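Local coordinates for fusolin (Anomala cuprea entomopoxvirus, PDB 4YN1), which forms the crystalline spindles of an insect poxvirus that enhance virulence, probably as a chitin-binding lytic polysaccharide monooxygenase, at residues A[74-80]-A[214-220]; A[143-149]-A[175-180]. One frame throughout, in Å; residues are numbered along the deposited sequence.

Interaction 1. Residues A[74-80]-A[214-220]; sequences GPNFRDI and RWQRIDP. With NAG (2-acetamido-2-deoxy-beta-D-glucopyranose), chain B; NAG (2-acetamido-2-deoxy-beta-D-glucopyranose), chain C.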
loop_
_atom_site.group_PDB
_atom_site.type_symbol
_atom_site.label_atom_id
_atom_site.label_comp_id
_atom_site.label_asym_id
_atom_site.label_seq_id
_atom_site.Cartn_x
_atom_site.Cartn_y
_atom_site.Cartn_z
ATOM N N GLY A 74 6.810 15.514 14.255
ATOM C CA GLY A 74 7.017 16.692 15.089
ATOM C C GLY A 74 6.150 17.826 14.594
ATOM O O GLY A 74 5.276 17.620 13.749
ATOM N N PRO A 75 6.330 19.051 15.127
ATOM C CA PRO A 75 5.439 20.151 14.751
ATOM C C PRO A 75 5.503 20.679 13.323
ATOM O O PRO A 75 4.577 21.349 12.929
ATOM C CB PRO A 75 5.762 21.247 15.803
ATOM C CG PRO A 75 7.085 20.967 16.237
ATOM C CD PRO A 75 7.296 19.472 16.154
ATOM N N ASN A 76 6.509 20.310 12.529
ATOM C CA ASN A 76 6.623 20.737 11.130
ATOM C C ASN A 76 5.847 19.812 10.140
ATOM O O ASN A 76 6.101 19.876 8.938
ATOM C CB ASN A 76 8.102 20.746 10.738
ATOM C CG ASN A 76 8.950 21.663 11.581
ATOM O OD1 ASN A 76 8.516 22.750 11.945
ATOM N ND2 ASN A 76 10.192 21.274 11.859
ATOM N N PHE A 77 4.948 18.943 10.646
ATOM C CA PHE A 77 4.188 17.973 9.841
ATOM C C PHE A 77 3.490 18.504 8.580
ATOM O O PHE A 77 3.274 17.720 7.659
ATOM C CB PHE A 77 3.143 17.224 10.725
ATOM C CG PHE A 77 2.085 18.101 11.339
ATOM C CD1 PHE A 77 0.939 18.430 10.636
ATOM C CD2 PHE A 77 2.205 18.545 12.644
ATOM C CE1 PHE A 77 -0.009 19.292 11.191
ATOM C CE2 PHE A 77 1.253 19.392 13.200
ATOM C CZ PHE A 77 0.173 19.782 12.460
ATOM N N ARG A 78 3.048 19.782 8.548
ATOM C CA ARG A 78 2.343 20.316 7.381
ATOM C C ARG A 78 3.238 20.478 6.170
ATOM O O ARG A 78 2.729 20.581 5.053
ATOM C CB ARG A 78 1.719 21.690 7.670
ATOM C CG ARG A 78 0.614 21.616 8.717
ATOM C CD ARG A 78 0.088 22.963 9.121
ATOM N NE ARG A 78 -0.770 22.912 10.318
ATOM C CZ ARG A 78 -0.350 22.965 11.584
ATOM N NH1 ARG A 78 0.951 23.062 11.864
ATOM N NH2 ARG A 78 -1.225 22.911 12.580
ATOM N N ASP A 79 4.531 20.593 6.396
ATOM C CA ASP A 79 5.516 20.832 5.347
ATOM C C ASP A 79 5.932 19.529 4.711
ATOM O O ASP A 79 6.711 18.803 5.295
ATOM C CB ASP A 79 6.724 21.578 5.952
ATOM C CG ASP A 79 7.787 21.963 4.930
ATOM O OD1 ASP A 79 7.556 21.740 3.715
ATOM O OD2 ASP A 79 8.854 22.451 5.345
ATOM N N ILE A 80 5.438 19.240 3.515
ATOM C CA ILE A 80 5.794 17.988 2.825
ATOM C C ILE A 80 7.301 17.853 2.569
ATOM O O ILE A 80 7.826 16.742 2.643
ATOM C CB ILE A 80 4.915 17.761 1.563
ATOM C CG1 ILE A 80 4.819 16.256 1.188
ATOM C CG2 ILE A 80 5.369 18.630 0.388
ATOM C CD1 ILE A 80 4.038 15.410 2.156
ATOM N N ARG A 214 -1.740 8.957 3.383
ATOM C CA ARG A 214 -1.140 9.539 4.560
ATOM C C ARG A 214 -2.268 10.080 5.446
ATOM O O ARG A 214 -3.061 10.903 4.989
ATOM C CB ARG A 214 -0.196 10.667 4.158
ATOM C CG ARG A 214 0.403 11.429 5.350
ATOM C CD ARG A 214 1.249 12.589 4.859
ATOM N NE ARG A 214 1.880 13.257 5.988
ATOM C CZ ARG A 214 2.070 14.565 6.135
ATOM N NH1 ARG A 214 1.770 15.403 5.159
ATOM N NH2 ARG A 214 2.623 15.034 7.236
ATOM N N TRP A 215 -2.340 9.608 6.695
ATOM C CA TRP A 215 -3.302 10.118 7.680
ATOM C C TRP A 215 -2.445 10.828 8.710
ATOM O O TRP A 215 -1.745 10.165 9.457
ATOM C CB TRP A 215 -4.069 8.971 8.362
ATOM C CG TRP A 215 -5.109 9.442 9.329
ATOM C CD1 TRP A 215 -5.835 10.593 9.253
ATOM C CD2 TRP A 215 -5.699 8.666 10.382
ATOM N NE1 TRP A 215 -6.796 10.610 10.239
ATOM C CE2 TRP A 215 -6.720 9.449 10.958
ATOM C CE3 TRP A 215 -5.382 7.437 10.978
ATOM C CZ2 TRP A 215 -7.521 8.983 12.016
ATOM C CZ3 TRP A 215 -6.219 6.959 11.983
ATOM C CH2 TRP A 215 -7.222 7.760 12.534
ATOM N N GLN A 216 -2.499 12.172 8.757
ATOM C CA GLN A 216 -1.627 12.947 9.625
ATOM C C GLN A 216 -2.392 13.571 10.788
ATOM O O GLN A 216 -3.357 14.284 10.553
ATOM C CB GLN A 216 -0.982 14.046 8.766
ATOM C CG GLN A 216 -0.025 15.000 9.497
ATOM C CD GLN A 216 1.115 14.290 10.198
ATOM O OE1 GLN A 216 1.932 13.593 9.593
ATOM N NE2 GLN A 216 1.249 14.461 11.482
ATOM N N ARG A 217 -1.925 13.372 11.996
ATOM C CA ARG A 217 -2.520 14.013 13.174
ATOM C C ARG A 217 -2.065 15.467 13.227
ATOM O O ARG A 217 -0.873 15.749 13.041
ATOM C CB ARG A 217 -2.103 13.300 14.449
ATOM C CG ARG A 217 -2.797 11.955 14.550
ATOM C CD ARG A 217 -2.127 11.027 15.533
ATOM N NE ARG A 217 -2.207 11.505 16.911
ATOM C CZ ARG A 217 -1.913 10.779 17.987
ATOM N NH1 ARG A 217 -1.511 9.518 17.860
ATOM N NH2 ARG A 217 -2.030 11.304 19.200
ATOM N N ILE A 218 -3.007 16.376 13.510
ATOM C CA ILE A 218 -2.723 17.819 13.615
ATOM C C ILE A 218 -2.413 17.972 15.057
ATOM O O ILE A 218 -3.315 18.137 15.880
ATOM C CB ILE A 218 -3.890 18.693 13.137
ATOM C CG1 ILE A 218 -4.129 18.481 11.674
ATOM C CG2 ILE A 218 -3.636 20.219 13.432
ATOM C CD1 ILE A 218 -5.398 18.945 11.185
ATOM N N ASP A 219 -1.143 17.824 15.384
ATOM C CA ASP A 219 -0.700 17.727 16.756
ATOM C C ASP A 219 0.796 18.038 16.893
ATOM O O ASP A 219 1.530 17.716 15.972
ATOM C CB ASP A 219 -0.966 16.259 17.079
ATOM C CG ASP A 219 -0.552 15.800 18.409
ATOM O OD1 ASP A 219 -1.337 15.985 19.357
ATOM O OD2 ASP A 219 0.552 15.240 18.513
ATOM N N PRO A 220 1.321 18.504 18.056
ATOM C CA PRO A 220 2.777 18.771 18.143
ATOM C C PRO A 220 3.759 17.606 17.971
ATOM O O PRO A 220 4.879 17.834 17.533
ATOM C CB PRO A 220 2.944 19.456 19.513
ATOM C CG PRO A 220 1.720 19.142 20.265
ATOM C CD PRO A 220 0.616 18.987 19.267
HETATM C C1 NAG B . -0.229 24.257 4.659
HETATM C C2 NAG B . -0.494 25.129 5.887
HETATM C C3 NAG B . 0.419 26.353 5.820
HETATM C C4 NAG B . 1.877 25.924 5.728
HETATM C C5 NAG B . 2.089 24.912 4.605
HETATM C C6 NAG B . 3.450 24.265 4.663
HETATM C C7 NAG B . -2.725 25.207 6.956
HETATM C C8 NAG B . -4.144 25.670 6.811
HETATM N N2 NAG B . -1.891 25.531 5.950
HETATM O O3 NAG B . 0.238 27.103 7.017
HETATM O O4 NAG B . 2.688 27.059 5.430
HETATM O O5 NAG B . 1.129 23.848 4.701
HETATM O O6 NAG B . 3.785 23.683 3.410
HETATM O O7 NAG B . -2.345 24.594 7.947
HETATM C C1 NAG C . -2.459 20.101 2.324
HETATM C C2 NAG C . -1.061 20.600 1.972
HETATM C C3 NAG C . -0.511 21.376 3.170
HETATM C C4 NAG C . -1.468 22.495 3.560
HETATM C C5 NAG C . -2.865 21.921 3.788
HETATM C C6 NAG C . -3.919 22.967 4.082
HETATM C C7 NAG C . 0.533 19.387 0.571
HETATM C C8 NAG C . 1.310 18.116 0.392
HETATM N N2 NAG C . -0.208 19.465 1.669
HETATM O O3 NAG C . 0.786 21.888 2.865
HETATM O O4 NAG C . -1.030 23.110 4.765
HETATM O O5 NAG C . -3.281 21.243 2.593
HETATM O O6 NAG C . -3.984 23.944 3.048
HETATM O O7 NAG C . 0.590 20.308 -0.237
HETATM O O HOH W 1 0.981 18.262 4.825
#

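Interaction 2. Residues A[143-149]-A[175-180]; sequences IHEPSYF and NSTVPL. With NAG (2-acetamido-2-deoxy-beta-D-glucopyranose), chain C.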
loop_
_atom_site.group_PDB
_atom_site.type_symbol
_atom_site.label_atom_id
_atom_site.label_comp_id
_atom_site.label_asym_id
_atom_site.label_seq_id
_atom_site.Cartn_x
_atom_site.Cartn_y
_atom_site.Cartn_z
ATOM N N ILE A 143 -9.324 6.683 17.365
ATOM C CA ILE A 143 -9.813 7.960 16.855
ATOM C C ILE A 143 -8.953 9.078 17.389
ATOM O O ILE A 143 -9.025 9.449 18.556
ATOM C CB ILE A 143 -11.308 8.169 17.162
ATOM C CG1 ILE A 143 -12.177 7.011 16.634
ATOM C CG2 ILE A 143 -11.789 9.508 16.570
ATOM C CD1 ILE A 143 -12.166 6.809 15.102
ATOM N N HIS A 144 -8.101 9.578 16.518
ATOM C CA HIS A 144 -7.159 10.634 16.798
ATOM C C HIS A 144 -7.595 11.807 15.946
ATOM O O HIS A 144 -7.470 11.722 14.725
ATOM C CB HIS A 144 -5.748 10.183 16.343
ATOM C CG HIS A 144 -5.203 8.962 17.019
ATOM N ND1 HIS A 144 -5.474 8.687 18.349
ATOM C CD2 HIS A 144 -4.340 8.028 16.545
ATOM C CE1 HIS A 144 -4.753 7.618 18.652
ATOM N NE2 HIS A 144 -4.064 7.178 17.586
ATOM N N GLU A 145 -8.249 12.797 16.546
ATOM C CA GLU A 145 -8.695 14.020 15.885
ATOM C C GLU A 145 -8.149 15.179 16.729
ATOM O O GLU A 145 -7.974 15.016 17.944
ATOM C CB GLU A 145 -10.220 14.077 15.711
ATOM C CG GLU A 145 -10.704 13.016 14.708
ATOM C CD GLU A 145 -12.161 13.024 14.286
ATOM O OE1 GLU A 145 -12.964 13.780 14.879
ATOM O OE2 GLU A 145 -12.501 12.258 13.355
ATOM N N PRO A 146 -7.732 16.285 16.120
ATOM C CA PRO A 146 -7.863 16.659 14.705
ATOM C C PRO A 146 -6.805 15.999 13.816
ATOM O O PRO A 146 -5.700 15.712 14.268
ATOM C CB PRO A 146 -7.696 18.189 14.751
ATOM C CG PRO A 146 -6.758 18.410 15.860
ATOM C CD PRO A 146 -7.150 17.392 16.908
ATOM N N SER A 147 -7.156 15.764 12.563
ATOM C CA SER A 147 -6.251 15.119 11.626
ATOM C C SER A 147 -6.706 15.402 10.219
ATOM O O SER A 147 -7.813 15.917 10.014
ATOM C CB SER A 147 -6.236 13.604 11.878
ATOM O OG SER A 147 -7.489 13.059 11.488
ATOM N N TYR A 148 -5.883 15.016 9.235
ATOM C CA TYR A 148 -6.215 15.200 7.837
ATOM C C TYR A 148 -5.584 14.111 6.996
ATOM O O TYR A 148 -4.729 13.379 7.476
ATOM C CB TYR A 148 -5.852 16.606 7.316
ATOM C CG TYR A 148 -4.364 16.869 7.250
ATOM C CD1 TYR A 148 -3.620 17.039 8.407
ATOM C CD2 TYR A 148 -3.702 16.969 6.027
ATOM C CE1 TYR A 148 -2.278 17.375 8.362
ATOM C CE2 TYR A 148 -2.326 17.201 5.973
ATOM C CZ TYR A 148 -1.624 17.439 7.147
ATOM O OH TYR A 148 -0.273 17.640 7.184
ATOM N N PHE A 149 -6.080 13.954 5.802
ATOM C CA PHE A 149 -5.616 12.931 4.859
ATOM C C PHE A 149 -5.026 13.555 3.625
ATOM O O PHE A 149 -5.632 14.462 3.048
ATOM C CB PHE A 149 -6.778 12.048 4.382
ATOM C CG PHE A 149 -7.251 11.039 5.396
ATOM C CD1 PHE A 149 -8.215 11.373 6.327
ATOM C CD2 PHE A 149 -6.681 9.777 5.460
ATOM C CE1 PHE A 149 -8.654 10.442 7.272
ATOM C CE2 PHE A 149 -7.110 8.843 6.411
ATOM C CZ PHE A 149 -8.125 9.165 7.283
ATOM N N ASN A 175 -6.201 16.197 -0.662
ATOM C CA ASN A 175 -5.693 16.777 0.555
ATOM C C ASN A 175 -6.861 17.420 1.277
ATOM O O ASN A 175 -7.300 18.492 0.865
ATOM C CB ASN A 175 -4.593 17.783 0.251
ATOM C CG ASN A 175 -4.007 18.456 1.464
ATOM O OD1 ASN A 175 -4.339 18.129 2.616
ATOM N ND2 ASN A 175 -3.072 19.378 1.249
ATOM N N SER A 176 -7.363 16.783 2.340
ATOM C CA SER A 176 -8.542 17.312 3.037
ATOM C C SER A 176 -8.736 16.687 4.400
ATOM O O SER A 176 -8.323 15.551 4.657
ATOM C CB SER A 176 -9.798 17.020 2.205
ATOM O OG SER A 176 -10.937 17.726 2.670
ATOM N N THR A 177 -9.459 17.407 5.256
ATOM C CA THR A 177 -9.948 16.842 6.504
ATOM C C THR A 177 -11.147 16.043 6.016
ATOM O O THR A 177 -11.720 16.362 4.974
ATOM C CB THR A 177 -10.327 17.940 7.529
ATOM O OG1 THR A 177 -11.214 18.835 6.883
ATOM C CG2 THR A 177 -9.140 18.677 8.040
ATOM N N VAL A 178 -11.421 14.927 6.666
ATOM C CA VAL A 178 -12.473 13.977 6.283
ATOM C C VAL A 178 -13.326 13.663 7.518
ATOM O O VAL A 178 -12.748 13.291 8.535
ATOM C CB VAL A 178 -11.818 12.668 5.737
ATOM C CG1 VAL A 178 -12.884 11.604 5.420
ATOM C CG2 VAL A 178 -10.978 12.966 4.490
ATOM N N PRO A 179 -14.669 13.696 7.425
ATOM C CA PRO A 179 -15.490 13.360 8.605
ATOM C C PRO A 179 -15.523 11.864 8.879
ATOM O O PRO A 179 -15.522 11.069 7.953
ATOM C CB PRO A 179 -16.886 13.864 8.222
ATOM C CG PRO A 179 -16.925 13.804 6.743
ATOM C CD PRO A 179 -15.513 14.097 6.280
ATOM N N LEU A 180 -15.608 11.508 10.165
ATOM C CA LEU A 180 -15.806 10.147 10.624
ATOM C C LEU A 180 -17.265 9.793 10.415
ATOM O O LEU A 180 -18.137 10.509 10.897
ATOM C CB LEU A 180 -15.427 10.055 12.104
ATOM C CG LEU A 180 -15.455 8.692 12.740
ATOM C CD1 LEU A 180 -14.402 7.774 12.136
ATOM C CD2 LEU A 180 -15.212 8.805 14.245
HETATM C C1 NAG C . -2.459 20.101 2.324
HETATM C C2 NAG C . -1.061 20.600 1.972
HETATM C C3 NAG C . -0.511 21.376 3.170
HETATM C C4 NAG C . -1.468 22.495 3.560
HETATM C C5 NAG C . -2.865 21.921 3.788
HETATM C C6 NAG C . -3.919 22.967 4.082
HETATM C C7 NAG C . 0.533 19.387 0.571
HETATM C C8 NAG C . 1.310 18.116 0.392
HETATM N N2 NAG C . -0.208 19.465 1.669
HETATM O O3 NAG C . 0.786 21.888 2.865
HETATM O O4 NAG C . -1.030 23.110 4.765
HETATM O O5 NAG C . -3.281 21.243 2.593
HETATM O O6 NAG C . -3.984 23.944 3.048
HETATM O O7 NAG C . 0.590 20.308 -0.237
HETATM O O HOH W 2 -14.877 13.488 12.290
HETATM O O HOH W 3 -11.432 14.074 10.891
HETATM O O HOH W 4 -9.592 14.238 8.807
#

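Interaction 1. Residues A[74-80]-A[214-220]
Phe77 lays its ring against the end of strand 209-217 with two backbone carbonyls, Arg217 O and Asp219 O, among its neighbours. Arg217 O sits over the centre of one ring face, 3.9 Å from the plane, and Asp219 O comes within 3.3 Å of CE2. The amide of Gln216 lies almost parallel to the ring, 12° from its plane, with NE2 3.4 Å from Phe77 CB. CG of Phe77 stands between its own N and carbonyl carbon (chi1 62°), turning the ring in against the strand, while the ring's tip points at a face of the Arg78 guanidinium, Phe77 CZ lying 3.2 Å above its plane and over its centre.

The polar grip comes from Arg214. Its extended chain brings NH2 to Phe77 O at 2.8 Å, nearly straight at 171° and in the guanidinium plane. The same NH2 also bonds Gln216 OE1 from above that carbonyl plane; Gln216 NE2 in turn holds Arg217 O, which fixes the amide's rotation. A water joins Arg214 NH1 to Arg78 O, and Glu150 forms a salt bridge with NH1. Of the glycan, the chain B sugar lies along Arg78 and the chain C sugar by Arg78 O and Ile80.

The contact thus ties the turn between strand 70-72 and helix 80-87, whose N-cap is Asp79, to strand 209-217, which runs between strands 147-154 and 223-234.

Interaction 2. Residues A[143-149]-A[175-180]
Neither aromatic ring here is met squarely by the other segment: Val178 reaches the Phe149 ring obliquely, CG2 to CD1 3.7 Å, and the two side chains cross at about a right angle. Asn175 OD1 comes equally obliquely to Tyr148 CD2, its amide 34° from the ring plane. Beyond the two segments, Phe149 stacks on Trp215 and meets Phe138 edge-to-face.

Phe149 and Ser176 form an antiparallel hydrogen-bonded pair: Phe149 N gives to Ser176 O at 3.0 Å, and Ser176 N returns a bond to Phe149 O of the same length. This joins strand 147-154 to strand 170-176 in the beta-sandwich core expected of an LPMO-type domain. Thr177 follows closely, its CG2 methyl 3.6 Å from Ser147 O and also against Tyr148 CB. Beyond Tyr148 and Thr177 water bridges the chains. One molecule accepts from Val178 N and lies 2.7 Å from Ser147 O, to which it probably donates; another donates to Glu145 OE2, 2.9 Å away, and takes the hydrogen of Leu180 N. Tyr196 also bonds OE2. Ile143 and Leu180 meet tip to tip, CD1 to CD2 3.7 Å. At the other end, Asn175 carries the N-linked sugar through ND2, bonded to C1 at 1.4 Å; chi1 of 179° sets its CG opposite N, and OD1 lies by Tyr148 CD2.

Both contacts are built on neighbouring strands of one sheet, 209-217 and 147-154: Gln216 N probably bonds Tyr148 O, and Trp215 NE1 Ser147 OG. Interaction 1 is partly buried and ties a loop to strand 209-217 through one aromatic side chain and a direct arginine-to-carbonyl bond. Interaction 2 is a surface contact; it pairs strand with strand through backbone bonds, then continues through water. Buried surface is similar, about 400 Å² each. The glycan spans them: the sugar attached in 175-180 also lies beside Arg78 and Ile80 of 74-80. Along the chain, interaction 2 is nested within the loop that interaction 1 closes.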